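Local coordinates for protein methyltransferase (Geobacter sulfurreducens PCA, PDB 3C3P) that probably transfers a methyl group from S-adenosyl-L-methionine to an oxygen of an acceptor molecule, at residues R35-V40 against R91-H96; V60-D65 against C69-F74; R99-N104 against D108-Q113. All coordinates share one frame; numbering follows the deposited sequence.

Interaction 1. Residues R35-V40 against R91-H96; sequences RNIPIV and RDNVEH. With EDO (1,2-ethanediol), chain J.
In one of its two modelled conformers, the guanidinium group of Arg35 slants across Asp92 and His96 at the start of helix 91-104. Its NH1 comes to 3.6 Å from Asp92 CB, and its NH2 lies 4.4 Å from His96 CD2, an oblique approach to the imidazole. The guanidinium and the Asp92 carboxylate stand 88° apart, with Arg35 NH1 4.8 Å from Asp92 OD2, so any attraction between these opposite charges acts at a distance. Arg35 can span the gap because its chain is extended from CG to NE. A water bridges the two sides: it accepts a weak hydrogen bond from Arg35 NH1 and donates one of 2.6 Å to Asn93 OD1. The contact ties the loop between helices 23-34 and 42-55 to the helix that follows strand 83-88 in the Rossmann-like methyltransferase fold. Asn93 is the buried member; its OD1 also accepts from Leu67 N, while ND2 is bonded to Asp88, which fixes how the amide is turned. His96 ND1 is likewise hydrogen-bonded to Leu67 O. Ile37 runs past Asn93 in the opposite direction and brings CD1 to 4.0 Å from Asn93 OD1. At the solvent-exposed side, O2 of an ethanediol, probably left from crystallisation, sits 2.7 Å from Asp92 OD2, and the same molecule is hydrogen-bonded to Asp90.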
ATOM      1  N   ARG A  35      22.337  13.550 -15.217  1.00 47.09           N
ATOM      2  CA  ARG A  35      21.962  13.046 -16.533  0.50 46.73           C
ATOM      3  C   ARG A  35      20.544  13.489 -16.843  1.00 46.93           C
ATOM      4  O   ARG A  35      19.961  13.110 -17.869  1.00 46.82           O
ATOM      5  CB  ARG A  35      22.051  11.517 -16.610  0.50 46.30           C
ATOM      6  CG  ARG A  35      23.416  10.907 -16.294  0.50 45.88           C
ATOM      7  CD  ARG A  35      23.394   9.415 -16.599  0.50 45.51           C
ATOM      8  NE  ARG A  35      24.539   8.685 -16.061  0.50 45.15           N
ATOM      9  CZ  ARG A  35      24.771   7.400 -16.305  0.50 45.00           C
ATOM     10  NH1 ARG A  35      23.967   6.732 -17.114  0.50 44.65           N
ATOM     11  NH2 ARG A  35      25.819   6.793 -15.772  0.50 45.17           N
ATOM     12  N   ASN A  36      20.026  14.300 -15.929  1.00 46.87           N
ATOM     13  CA  ASN A  36      18.676  14.865 -15.995  1.00 46.61           C
ATOM     14  C   ASN A  36      17.650  13.778 -16.202  1.00 46.46           C
ATOM     15  O   ASN A  36      16.820  13.853 -17.109  1.00 46.94           O
ATOM     16  CB  ASN A  36      18.572  15.885 -17.127  1.00 46.76           C
ATOM     17  N   ILE A  37      17.734  12.764 -15.349  1.00 45.38           N
ATOM     18  CA  ILE A  37      16.857  11.595 -15.415  1.00 44.86           C
ATOM     19  C   ILE A  37      15.824  11.550 -14.287  1.00 44.48           C
ATOM     20  O   ILE A  37      16.184  11.631 -13.107  1.00 44.44           O
ATOM     21  CB  ILE A  37      17.699  10.279 -15.393  1.00 44.71           C
ATOM     22  CG1 ILE A  37      18.625  10.219 -16.615  1.00 44.72           C
ATOM     23  CG2 ILE A  37      16.783   9.049 -15.354  1.00 44.56           C
ATOM     24  CD1 ILE A  37      19.610   9.070 -16.604  1.00 44.54           C
ATOM     25  N   PRO A  38      14.525  11.478 -14.646  1.00 44.04           N
ATOM     26  CA  PRO A  38      13.533  11.383 -13.559  1.00 43.78           C
ATOM     27  C   PRO A  38      13.540  10.009 -12.923  1.00 42.47           C
ATOM     28  O   PRO A  38      13.549   8.990 -13.626  1.00 42.74           O
ATOM     29  CB  PRO A  38      12.190  11.638 -14.258  1.00 44.08           C
ATOM     30  CG  PRO A  38      12.457  11.493 -15.732  1.00 44.57           C
ATOM     31  CD  PRO A  38      13.909  11.755 -15.958  1.00 44.04           C
ATOM     32  N   ILE A  39      13.602  10.006 -11.598  1.00 40.44           N
ATOM     33  CA  ILE A  39      13.584   8.754 -10.817  1.00 40.04           C
ATOM     34  C   ILE A  39      12.625   8.828  -9.624  1.00 39.59           C
ATOM     35  O   ILE A  39      12.267   9.897  -9.123  1.00 39.99           O
ATOM     36  CB  ILE A  39      15.012   8.292 -10.310  1.00 39.70           C
ATOM     37  CG1 ILE A  39      15.582   9.244  -9.249  1.00 39.37           C
ATOM     38  CG2 ILE A  39      15.994   8.082 -11.489  1.00 39.58           C
ATOM     39  CD1 ILE A  39      16.902   8.749  -8.628  1.00 38.81           C
ATOM     40  N   VAL A  40      12.193   7.645  -9.224  1.00 38.90           N
ATOM     41  CA  VAL A  40      11.316   7.441  -8.071  1.00 38.51           C
ATOM     42  C   VAL A  40      11.908   8.052  -6.788  1.00 36.88           C
ATOM     43  O   VAL A  40      13.021   7.697  -6.441  1.00 36.05           O
ATOM     44  CB  VAL A  40      11.039   5.887  -7.894  1.00 39.57           C
ATOM     45  CG1 VAL A  40      10.650   5.507  -6.501  1.00 40.88           C
ATOM     46  CG2 VAL A  40       9.991   5.426  -8.927  1.00 40.51           C
ATOM     47  N   ARG A  91      20.845   2.026 -23.233  1.00 32.66           N
ATOM     48  CA  ARG A  91      21.934   1.133 -22.773  1.00 32.59           C
ATOM     49  C   ARG A  91      22.590   1.609 -21.469  1.00 33.22           C
ATOM     50  O   ARG A  91      23.083   0.801 -20.685  1.00 32.71           O
ATOM     51  CB  ARG A  91      23.015   0.943 -23.856  1.00 32.94           C
ATOM     52  CG  ARG A  91      23.820   2.194 -24.201  1.00 32.82           C
ATOM     53  N   ASP A  92      22.544   2.917 -21.226  1.00 34.58           N
ATOM     54  CA  ASP A  92      23.162   3.526 -20.017  1.00 34.93           C
ATOM     55  C   ASP A  92      22.339   3.250 -18.756  1.00 34.24           C
ATOM     56  O   ASP A  92      22.858   3.211 -17.628  1.00 34.08           O
ATOM     57  CB  ASP A  92      23.360   5.035 -20.201  1.00 35.83           C
ATOM     58  CG  ASP A  92      24.281   5.373 -21.363  1.00 37.26           C
ATOM     59  OD1 ASP A  92      25.116   4.527 -21.766  1.00 37.85           O
ATOM     60  OD2 ASP A  92      24.185   6.509 -21.870  1.00 38.32           O
ATOM     61  N   ASN A  93      21.038   3.086 -18.970  1.00 33.36           N
ATOM     62  CA  ASN A  93      20.112   2.781 -17.899  1.00 32.25           C
ATOM     63  C   ASN A  93      20.314   1.360 -17.499  1.00 31.57           C
ATOM     64  O   ASN A  93      20.434   1.024 -16.322  1.00 31.12           O
ATOM     65  CB  ASN A  93      18.638   2.980 -18.307  1.00 31.75           C
ATOM     66  CG  ASN A  93      18.236   4.429 -18.275  1.00 31.67           C
ATOM     67  OD1 ASN A  93      18.804   5.218 -17.507  1.00 30.38           O
ATOM     68  ND2 ASN A  93      17.239   4.793 -19.079  1.00 31.34           N
ATOM     69  N   VAL A  94      20.358   0.519 -18.515  1.00 30.92           N
ATOM     70  CA  VAL A  94      20.519  -0.917 -18.282  1.00 30.53           C
ATOM     71  C   VAL A  94      21.873  -1.167 -17.601  1.00 29.59           C
ATOM     72  O   VAL A  94      21.942  -1.896 -16.618  1.00 28.01           O
ATOM     73  CB  VAL A  94      20.326  -1.748 -19.596  1.00 31.00           C
ATOM     74  CG1 VAL A  94      20.638  -3.234 -19.365  1.00 30.72           C
ATOM     75  CG2 VAL A  94      18.910  -1.544 -20.143  1.00 30.18           C
ATOM     76  N   GLU A  95      22.925  -0.505 -18.084  1.00 29.68           N
ATOM     77  CA  GLU A  95      24.293  -0.674 -17.513  1.00 29.74           C
ATOM     78  C   GLU A  95      24.403  -0.146 -16.090  1.00 29.71           C
ATOM     79  O   GLU A  95      25.065  -0.736 -15.236  1.00 27.73           O
ATOM     80  CB  GLU A  95      25.361  -0.000 -18.392  1.00 30.20           C
ATOM     81  CG  GLU A  95      26.814  -0.045 -17.816  1.00 30.53           C
ATOM     82  CD  GLU A  95      27.399  -1.451 -17.673  1.00 30.37           C
ATOM     83  OE1 GLU A  95      26.721  -2.429 -18.043  1.00 29.34           O
ATOM     84  OE2 GLU A  95      28.554  -1.570 -17.196  1.00 29.62           O
ATOM     85  N   HIS A  96      23.714   0.958 -15.828  1.00 30.37           N
ATOM     86  CA  HIS A  96      23.747   1.552 -14.498  1.00 30.93           C
ATOM     87  C   HIS A  96      23.137   0.574 -13.507  1.00 29.89           C
ATOM     88  O   HIS A  96      23.672   0.343 -12.410  1.00 28.79           O
ATOM     89  CB  HIS A  96      22.997   2.887 -14.439  1.00 33.00           C
ATOM     90  CG  HIS A  96      23.107   3.555 -13.109  1.00 34.17           C
ATOM     91  ND1 HIS A  96      22.165   3.396 -12.119  1.00 35.44           N
ATOM     92  CD2 HIS A  96      24.088   4.321 -12.574  1.00 35.39           C
ATOM     93  CE1 HIS A  96      22.539   4.064 -11.042  1.00 35.42           C
ATOM     94  NE2 HIS A  96      23.699   4.637 -11.292  1.00 35.91           N
TER
HETATM   95  C1  EDO J 216      22.453   8.918 -24.924  1.00 88.77           C
HETATM   96  O1  EDO J 216      22.596   8.742 -26.338  1.00 88.82           O
HETATM   97  C2  EDO J 216      22.289   7.557 -24.258  1.00 88.77           C
HETATM   98  O2  EDO J 216      21.970   7.741 -22.875  1.00 88.63           O
HETATM   99  O   HOH W   1      21.168   6.187 -18.090  1.00 65.49           O

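Interaction 2. Residues V60-D65 against C69-F74; sequences VVVPGD and CASWWF
Asp65 reaches over the start of helix 69-75 just after strand 59-63, closing the first strand-loop-helix turn of the Rossmann-like fold, whose glycine-rich loop lies at the cofactor site in related methyltransferases. Strand and helix segments run nearly antiparallel, 168° apart. The polar part is a grip by one carboxylate: Asp65 OD1 accepts from Ala70 N through its syn lone pair (2.9 Å), while Asp65 OD2 takes two donors, Ser71 N on the syn side (2.8 Å) and Ser71 OG on the anti side (2.7 Å). With CG anti to the backbone nitrogen (chi1 -169°), the carboxylate is carried to these amides, and the helix's amino end would tend to polarise it. Asp65 N is itself bonded to Asp88. Replacing Asp65 by an alanine is likely to leave the Ala70 and Ser71 amides without their acceptor and the serine hydroxyl free to turn.

The apolar part lies along the strand, where alternate residues face the helix. Val62 wedges in with CG1 4.0 Å from Ala70 CB and CG2 4.1 Å from Phe74 CD2. Val60 makes a CH-pi contact, its CG1 4.0 Å from the centroid of the Phe74 ring and 18° off the ring normal.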
ATOM      1  N   VAL A  60       8.060  -9.731 -11.279  1.00 29.34           N
ATOM      2  CA  VAL A  60       7.887  -8.297 -11.348  1.00 28.91           C
ATOM      3  C   VAL A  60       8.471  -7.844 -12.664  1.00 27.79           C
ATOM      4  O   VAL A  60       9.628  -8.135 -12.973  1.00 30.01           O
ATOM      5  CB  VAL A  60       8.628  -7.535 -10.204  1.00 28.01           C
ATOM      6  CG1 VAL A  60       8.445  -6.008 -10.373  1.00 27.61           C
ATOM      7  CG2 VAL A  60       8.177  -8.022  -8.810  1.00 28.52           C
ATOM      8  N   VAL A  61       7.668  -7.098 -13.405  1.00 28.61           N
ATOM      9  CA  VAL A  61       8.052  -6.549 -14.702  1.00 28.72           C
ATOM     10  C   VAL A  61       8.017  -5.002 -14.668  1.00 29.65           C
ATOM     11  O   VAL A  61       7.046  -4.364 -14.246  1.00 29.38           O
ATOM     12  CB  VAL A  61       7.192  -7.173 -15.834  1.00 28.21           C
ATOM     13  CG1 VAL A  61       7.553  -6.572 -17.216  1.00 27.90           C
ATOM     14  CG2 VAL A  61       7.370  -8.723 -15.810  1.00 26.99           C
ATOM     15  N   VAL A  62       9.153  -4.436 -15.075  1.00 29.31           N
ATOM     16  CA  VAL A  62       9.387  -3.002 -15.091  1.00 29.54           C
ATOM     17  C   VAL A  62       9.738  -2.529 -16.500  1.00 31.29           C
ATOM     18  O   VAL A  62      10.902  -2.565 -16.891  1.00 30.89           O
ATOM     19  CB  VAL A  62      10.557  -2.657 -14.146  1.00 28.93           C
ATOM     20  CG1 VAL A  62      10.710  -1.165 -14.013  1.00 28.61           C
ATOM     21  CG2 VAL A  62      10.331  -3.315 -12.776  1.00 28.75           C
ATOM     22  N   PRO A  63       8.726  -2.133 -17.291  1.00 31.80           N
ATOM     23  CA  PRO A  63       8.982  -1.655 -18.644  1.00 32.69           C
ATOM     24  C   PRO A  63       9.324  -0.188 -18.646  1.00 32.22           C
ATOM     25  O   PRO A  63       8.435   0.646 -18.579  1.00 33.14           O
ATOM     26  CB  PRO A  63       7.651  -1.888 -19.381  1.00 33.06           C
ATOM     27  CG  PRO A  63       6.659  -2.338 -18.354  1.00 33.13           C
ATOM     28  CD  PRO A  63       7.290  -2.275 -16.999  1.00 33.25           C
ATOM     29  N   GLY A  64      10.620   0.083 -18.768  1.00 31.54           N
ATOM     30  CA  GLY A  64      11.187   1.433 -18.741  1.00 31.45           C
ATOM     31  C   GLY A  64      11.602   1.728 -17.305  1.00 31.81           C
ATOM     32  O   GLY A  64      10.799   1.674 -16.387  1.00 31.48           O
ATOM     33  N   ASP A  65      12.874   2.028 -17.095  1.00 32.59           N
ATOM     34  CA  ASP A  65      13.326   2.289 -15.740  1.00 31.93           C
ATOM     35  C   ASP A  65      14.635   3.071 -15.697  1.00 32.11           C
ATOM     36  O   ASP A  65      15.742   2.528 -15.859  1.00 30.92           O
ATOM     37  CB  ASP A  65      13.441   0.948 -14.992  1.00 31.80           C
ATOM     38  CG  ASP A  65      13.638   1.112 -13.503  1.00 31.65           C
ATOM     39  OD1 ASP A  65      13.369   2.207 -12.972  1.00 31.71           O
ATOM     40  OD2 ASP A  65      14.027   0.123 -12.839  1.00 30.25           O
ATOM     41  N   CYS A  69      16.174   2.453 -11.151  1.00 32.82           N
ATOM     42  CA  CYS A  69      15.721   2.842  -9.810  1.00 34.82           C
ATOM     43  C   CYS A  69      14.571   1.987  -9.251  1.00 32.94           C
ATOM     44  O   CYS A  69      14.607   1.539  -8.103  1.00 32.48           O
ATOM     45  CB  CYS A  69      15.325   4.316  -9.779  1.00 37.19           C
ATOM     46  SG  CYS A  69      14.840   4.863  -8.138  1.00 42.99           S
ATOM     47  N   ALA A  70      13.547   1.772 -10.063  1.00 31.65           N
ATOM     48  CA  ALA A  70      12.382   0.977  -9.638  1.00 30.83           C
ATOM     49  C   ALA A  70      12.787  -0.465  -9.386  1.00 31.05           C
ATOM     50  O   ALA A  70      12.406  -1.090  -8.393  1.00 31.61           O
ATOM     51  CB  ALA A  70      11.250   1.041 -10.706  1.00 29.61           C
ATOM     52  N   SER A  71      13.611  -0.970 -10.288  1.00 30.26           N
ATOM     53  CA  SER A  71      14.097  -2.363 -10.220  1.00 30.34           C
ATOM     54  C   SER A  71      14.955  -2.577  -8.984  1.00 30.12           C
ATOM     55  O   SER A  71      14.993  -3.662  -8.410  1.00 29.58           O
ATOM     56  CB  SER A  71      14.886  -2.714 -11.480  1.00 31.12           C
ATOM     57  OG  SER A  71      14.080  -2.573 -12.639  1.00 31.28           O
ATOM     58  N   TRP A  72      15.620  -1.508  -8.562  1.00 30.65           N
ATOM     59  CA  TRP A  72      16.485  -1.583  -7.401  1.00 32.09           C
ATOM     60  C   TRP A  72      15.615  -1.851  -6.163  1.00 31.32           C
ATOM     61  O   TRP A  72      15.918  -2.734  -5.350  1.00 31.31           O
ATOM     62  CB  TRP A  72      17.334  -0.317  -7.277  1.00 33.40           C
ATOM     63  CG  TRP A  72      18.279  -0.409  -6.197  1.00 35.16           C
ATOM     64  CD1 TRP A  72      19.537  -0.974  -6.232  1.00 37.10           C
ATOM     65  CD2 TRP A  72      18.087   0.046  -4.875  1.00 36.59           C
ATOM     66  NE1 TRP A  72      20.130  -0.878  -5.000  1.00 37.50           N
ATOM     67  CE2 TRP A  72      19.253  -0.263  -4.147  1.00 37.45           C
ATOM     68  CE3 TRP A  72      17.046   0.683  -4.226  1.00 36.40           C
ATOM     69  CZ2 TRP A  72      19.398   0.062  -2.807  1.00 38.06           C
ATOM     70  CZ3 TRP A  72      17.195   0.995  -2.888  1.00 37.76           C
ATOM     71  CH2 TRP A  72      18.347   0.687  -2.199  1.00 37.79           C
ATOM     72  N   TRP A  73      14.509  -1.119  -6.058  1.00 30.78           N
ATOM     73  CA  TRP A  73      13.581  -1.262  -4.907  1.00 30.73           C
ATOM     74  C   TRP A  73      12.915  -2.624  -4.888  1.00 29.75           C
ATOM     75  O   TRP A  73      12.821  -3.290  -3.854  1.00 28.28           O
ATOM     76  CB  TRP A  73      12.515  -0.154  -4.872  1.00 31.25           C
ATOM     77  CG  TRP A  73      13.087   1.189  -4.541  1.00 31.42           C
ATOM     78  CD1 TRP A  73      13.454   2.167  -5.423  1.00 32.30           C
ATOM     79  CD2 TRP A  73      13.401   1.678  -3.240  1.00 30.67           C
ATOM     80  NE1 TRP A  73      13.964   3.252  -4.735  1.00 32.61           N
ATOM     81  CE2 TRP A  73      13.960   2.968  -3.398  1.00 31.84           C
ATOM     82  CE3 TRP A  73      13.309   1.137  -1.952  1.00 32.22           C
ATOM     83  CZ2 TRP A  73      14.373   3.739  -2.320  1.00 32.19           C
ATOM     84  CZ3 TRP A  73      13.730   1.902  -0.885  1.00 32.45           C
ATOM     85  CH2 TRP A  73      14.261   3.192  -1.079  1.00 32.03           C
ATOM     86  N   PHE A  74      12.475  -3.041  -6.063  1.00 28.78           N
ATOM     87  CA  PHE A  74      11.817  -4.346  -6.205  1.00 28.97           C
ATOM     88  C   PHE A  74      12.766  -5.544  -5.979  1.00 29.48           C
ATOM     89  O   PHE A  74      12.381  -6.553  -5.363  1.00 29.89           O
ATOM     90  CB  PHE A  74      11.132  -4.490  -7.570  1.00 28.51           C
ATOM     91  CG  PHE A  74       9.927  -3.611  -7.748  1.00 29.90           C
ATOM     92  CD1 PHE A  74       8.822  -3.763  -6.908  1.00 29.54           C
ATOM     93  CD2 PHE A  74       9.841  -2.722  -8.797  1.00 30.05           C
ATOM     94  CE1 PHE A  74       7.677  -2.988  -7.069  1.00 29.95           C
ATOM     95  CE2 PHE A  74       8.686  -1.949  -8.967  1.00 31.05           C
ATOM     96  CZ  PHE A  74       7.608  -2.091  -8.104  1.00 30.35           C
TER

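Interaction 3. Residues R99-N104 against D108-Q113; sequences RMLHDN and DRVELQ
Leu101 pushes one methyl, CD1, against two residues of strand 110-114. The closest approach is to Val110 CG1, 3.6 Å from Leu101 CD1, and the same methyl also touches CB and CG2 of the valine. Its second branch meets the valine too, Leu101 CD2 lying 4.1 Å from Val110 CG2, so the forked end of the leucine bears on the branched valine, the two side chains crossing at about a right angle. Two residues further along the strand, Leu112 meets the same methyl, its CD1 4.1 Å from Leu101 CD1. The chi1 of Leu101, -67°, sets CG anti to the carbonyl carbon and sends the branches toward the sheet. Val110 and Leu112 point toward the helix and Glu111 away from it, as strand alternation requires.

The contact joins the helix and second strand of the beta-alpha-beta unit made of strand 83-88, helix 91-104 and strand 110-114, the helix lying on the sheet of the Rossmann-like fold. Leu101 also touches Leu106 and Ile107 of the intervening loop and Ala75 of helix 69-75, which also touches Val110. The strand is positioned by backbone hydrogen bonds from Glu111 to Val84 and Met86, in its neighbour 83-88; within this chain it is an outermost strand of the sheet.

Just ahead of the strand, Arg109 grips the carboxylate of Asp108 side-on. Arg109 NE donates to Asp108 OD1 (2.8 Å, 161°) and NH2 to Asp108 OD2 (3.0 Å, 172°), both oxygens met on their syn sides and close to the guanidinium plane, though the nitrogens stand out of the carboxylate plane. The remaining nitrogen, Arg109 NH1, is hydrogen-bonded to Ile78 O, which ties this corner to the chain leading into strand 83-88.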
ATOM      1  N   ARG A  99      25.339  -2.618 -12.926  1.00 26.39           N
ATOM      2  CA  ARG A  99      26.416  -2.357 -11.976  1.00 26.35           C
ATOM      3  C   ARG A  99      25.971  -2.381 -10.519  1.00 26.88           C
ATOM      4  O   ARG A  99      26.598  -3.041  -9.684  1.00 26.46           O
ATOM      5  CB  ARG A  99      27.166  -1.050 -12.312  1.00 25.96           C
ATOM      6  CG  ARG A  99      27.844  -1.086 -13.672  1.00 24.25           C
ATOM      7  CD  ARG A  99      28.616   0.160 -13.991  1.00 24.15           C
ATOM      8  NE  ARG A  99      29.128   0.064 -15.351  1.00 23.38           N
ATOM      9  CZ  ARG A  99      30.013   0.885 -15.905  1.00 23.34           C
ATOM     10  NH1 ARG A  99      30.579   1.884 -15.233  1.00 22.69           N
ATOM     11  NH2 ARG A  99      30.357   0.674 -17.148  1.00 23.38           N
HETATM   12  N   MSE A 100      24.894  -1.660 -10.214  1.00 29.67           N
HETATM   13  CA  MSE A 100      24.376  -1.589  -8.841  1.00 30.46           C
HETATM   14  C   MSE A 100      23.982  -2.945  -8.340  1.00 31.83           C
HETATM   15  O   MSE A 100      24.210  -3.312  -7.194  1.00 32.46           O
HETATM   16  CB  MSE A 100      23.100  -0.750  -8.742  1.00 31.60           C
HETATM   17  CG  MSE A 100      23.208   0.722  -8.978  1.00 31.87           C
HETATM   18 SE   MSE A 100      21.500   1.458  -8.380  0.75 33.69          SE
HETATM   19  CE  MSE A 100      20.389   0.505  -9.634  1.00 30.95           C
ATOM     20  N   LEU A 101      23.349  -3.683  -9.225  1.00 31.96           N
ATOM     21  CA  LEU A 101      22.859  -5.006  -8.864  1.00 32.24           C
ATOM     22  C   LEU A 101      23.990  -5.993  -8.728  1.00 31.96           C
ATOM     23  O   LEU A 101      23.953  -6.880  -7.878  1.00 32.53           O
ATOM     24  CB  LEU A 101      21.805  -5.484  -9.870  1.00 32.77           C
ATOM     25  CG  LEU A 101      20.494  -4.694  -9.852  1.00 33.37           C
ATOM     26  CD1 LEU A 101      19.689  -4.944 -11.130  1.00 32.94           C
ATOM     27  CD2 LEU A 101      19.673  -5.007  -8.570  1.00 33.26           C
ATOM     28  N   HIS A 102      25.003  -5.829  -9.563  1.00 31.52           N
ATOM     29  CA  HIS A 102      26.143  -6.714  -9.499  1.00 31.28           C
ATOM     30  C   HIS A 102      26.832  -6.399  -8.191  1.00 31.32           C
ATOM     31  O   HIS A 102      27.259  -7.293  -7.459  1.00 31.73           O
ATOM     32  CB  HIS A 102      27.118  -6.498 -10.664  1.00 31.10           C
ATOM     33  CG  HIS A 102      28.325  -7.388 -10.620  1.00 30.99           C
ATOM     34  ND1 HIS A 102      29.485  -7.045  -9.959  1.00 31.45           N
ATOM     35  CD2 HIS A 102      28.545  -8.614 -11.152  1.00 30.89           C
ATOM     36  CE1 HIS A 102      30.372  -8.017 -10.094  1.00 31.34           C
ATOM     37  NE2 HIS A 102      29.824  -8.983 -10.812  1.00 31.13           N
ATOM     38  N   ASP A 103      26.902  -5.110  -7.897  1.00 30.62           N
ATOM     39  CA  ASP A 103      27.600  -4.656  -6.697  1.00 31.60           C
ATOM     40  C   ASP A 103      26.979  -5.185  -5.420  1.00 31.92           C
ATOM     41  O   ASP A 103      27.714  -5.484  -4.481  1.00 31.61           O
ATOM     42  CB  ASP A 103      27.728  -3.126  -6.623  1.00 32.05           C
ATOM     43  CG  ASP A 103      28.811  -2.586  -7.528  1.00 33.32           C
ATOM     44  OD1 ASP A 103      29.673  -3.366  -7.975  1.00 32.30           O
ATOM     45  OD2 ASP A 103      28.836  -1.362  -7.757  1.00 35.38           O
ATOM     46  N   ASN A 104      25.649  -5.336  -5.403  1.00 31.77           N
ATOM     47  CA  ASN A 104      24.926  -5.827  -4.199  0.50 31.92           C
ATOM     48  C   ASN A 104      24.532  -7.297  -4.303  1.00 32.51           C
ATOM     49  O   ASN A 104      23.922  -7.863  -3.396  1.00 33.60           O
ATOM     50  CB  ASN A 104      23.706  -4.956  -3.840  0.50 31.41           C
ATOM     51  CG  ASN A 104      22.589  -5.031  -4.861  0.50 30.72           C
ATOM     52  OD1 ASN A 104      22.577  -5.906  -5.722  0.50 30.14           O
ATOM     53  ND2 ASN A 104      21.629  -4.119  -4.755  0.50 30.78           N
ATOM     54  N   ASP A 108      21.515 -11.639  -9.373  1.00 31.42           N
ATOM     55  CA  ASP A 108      21.141 -13.077  -9.369  1.00 31.85           C
ATOM     56  C   ASP A 108      19.630 -13.304  -9.507  1.00 32.77           C
ATOM     57  O   ASP A 108      19.163 -14.423  -9.740  1.00 33.94           O
ATOM     58  CB  ASP A 108      21.654 -13.800  -8.097  1.00 32.55           C
ATOM     59  CG  ASP A 108      21.054 -13.247  -6.781  1.00 32.69           C
ATOM     60  OD1 ASP A 108      20.233 -12.318  -6.804  1.00 32.95           O
ATOM     61  OD2 ASP A 108      21.399 -13.757  -5.700  1.00 33.21           O
ATOM     62  N   ARG A 109      18.868 -12.237  -9.384  1.00 31.33           N
ATOM     63  CA  ARG A 109      17.398 -12.372  -9.479  1.00 32.11           C
ATOM     64  C   ARG A 109      16.756 -11.242 -10.261  1.00 31.29           C
ATOM     65  O   ARG A 109      15.571 -10.921 -10.100  1.00 31.73           O
ATOM     66  CB  ARG A 109      16.799 -12.464  -8.096  1.00 32.80           C
ATOM     67  CG  ARG A 109      16.834 -11.171  -7.362  1.00 33.78           C
ATOM     68  CD  ARG A 109      16.666 -11.436  -5.903  1.00 34.48           C
ATOM     69  NE  ARG A 109      17.850 -12.132  -5.426  1.00 36.43           N
ATOM     70  CZ  ARG A 109      18.013 -12.579  -4.188  1.00 37.25           C
ATOM     71  NH1 ARG A 109      17.041 -12.411  -3.291  1.00 38.01           N
ATOM     72  NH2 ARG A 109      19.143 -13.194  -3.852  1.00 38.13           N
ATOM     73  N   VAL A 110      17.574 -10.641 -11.110  1.00 31.16           N
ATOM     74  CA  VAL A 110      17.150  -9.560 -12.013  1.00 31.43           C
ATOM     75  C   VAL A 110      17.644  -9.823 -13.432  1.00 31.66           C
ATOM     76  O   VAL A 110      18.841 -10.116 -13.680  1.00 31.91           O
ATOM     77  CB  VAL A 110      17.640  -8.161 -11.575  1.00 31.34           C
ATOM     78  CG1 VAL A 110      17.136  -7.086 -12.549  1.00 30.98           C
ATOM     79  CG2 VAL A 110      17.162  -7.836 -10.178  1.00 31.26           C
ATOM     80  N   GLU A 111      16.687  -9.769 -14.344  1.00 31.63           N
ATOM     81  CA  GLU A 111      16.924  -9.941 -15.779  1.00 32.98           C
ATOM     82  C   GLU A 111      16.819  -8.563 -16.401  1.00 31.98           C
ATOM     83  O   GLU A 111      15.769  -7.922 -16.328  1.00 31.78           O
ATOM     84  CB  GLU A 111      15.905 -10.891 -16.424  1.00 35.04           C
ATOM     85  CG  GLU A 111      16.085 -10.975 -17.952  1.00 37.74           C
ATOM     86  CD  GLU A 111      14.973 -11.711 -18.693  1.00 40.03           C
ATOM     87  OE1 GLU A 111      14.179 -12.478 -18.085  1.00 41.27           O
ATOM     88  OE2 GLU A 111      14.908 -11.509 -19.924  1.00 42.45           O
ATOM     89  N   LEU A 112      17.902  -8.104 -17.006  1.00 30.51           N
ATOM     90  CA  LEU A 112      17.942  -6.770 -17.618  1.00 31.85           C
ATOM     91  C   LEU A 112      18.072  -6.828 -19.130  1.00 33.19           C
ATOM     92  O   LEU A 112      18.934  -7.536 -19.666  1.00 32.76           O
ATOM     93  CB  LEU A 112      19.140  -5.995 -17.061  1.00 32.17           C
ATOM     94  CG  LEU A 112      19.278  -5.896 -15.539  1.00 31.95           C
ATOM     95  CD1 LEU A 112      20.620  -5.307 -15.118  1.00 32.54           C
ATOM     96  CD2 LEU A 112      18.168  -5.073 -15.007  1.00 32.72           C
ATOM     97  N   GLN A 113      17.242  -6.050 -19.808  1.00 33.51           N
ATOM     98  CA  GLN A 113      17.249  -6.017 -21.278  1.00 35.29           C
ATOM     99  C   GLN A 113      17.182  -4.626 -21.867  1.00 34.34           C
ATOM    100  O   GLN A 113      16.463  -3.763 -21.389  1.00 32.74           O
ATOM    101  CB  GLN A 113      16.035  -6.764 -21.858  1.00 36.86           C
ATOM    102  CG  GLN A 113      15.743  -8.127 -21.295  1.00 38.28           C
ATOM    103  CD  GLN A 113      14.867  -8.916 -22.229  1.00 39.74           C
ATOM    104  OE1 GLN A 113      15.052  -8.868 -23.454  1.00 41.04           O
ATOM    105  NE2 GLN A 113      13.944  -9.694 -21.671  1.00 40.81           N
TER

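In the fold
The centre of interaction 2 lies about 5 Å from the centre of the chain and the contact is wholly buried, whereas the centre of interaction 1 is about 14 Å out and partly open to solvent. The centre of interaction 3 is also far out, at about 16 Å, yet its apolar contact is largely buried. Interactions 1 and 3 share helix 91-104, one at its first turn and the other near its end; interactions 2 and 3 each pack the helix of one of two consecutive beta-alpha-beta units against a strand of that unit. Chemistry follows place: water and a cosolvent at the surface, a carboxylate on helix amides beside aliphatic and aromatic contacts in the core, aliphatic contacts alone across interaction 3. Trp72 meets Met100 between interactions 2 and 3.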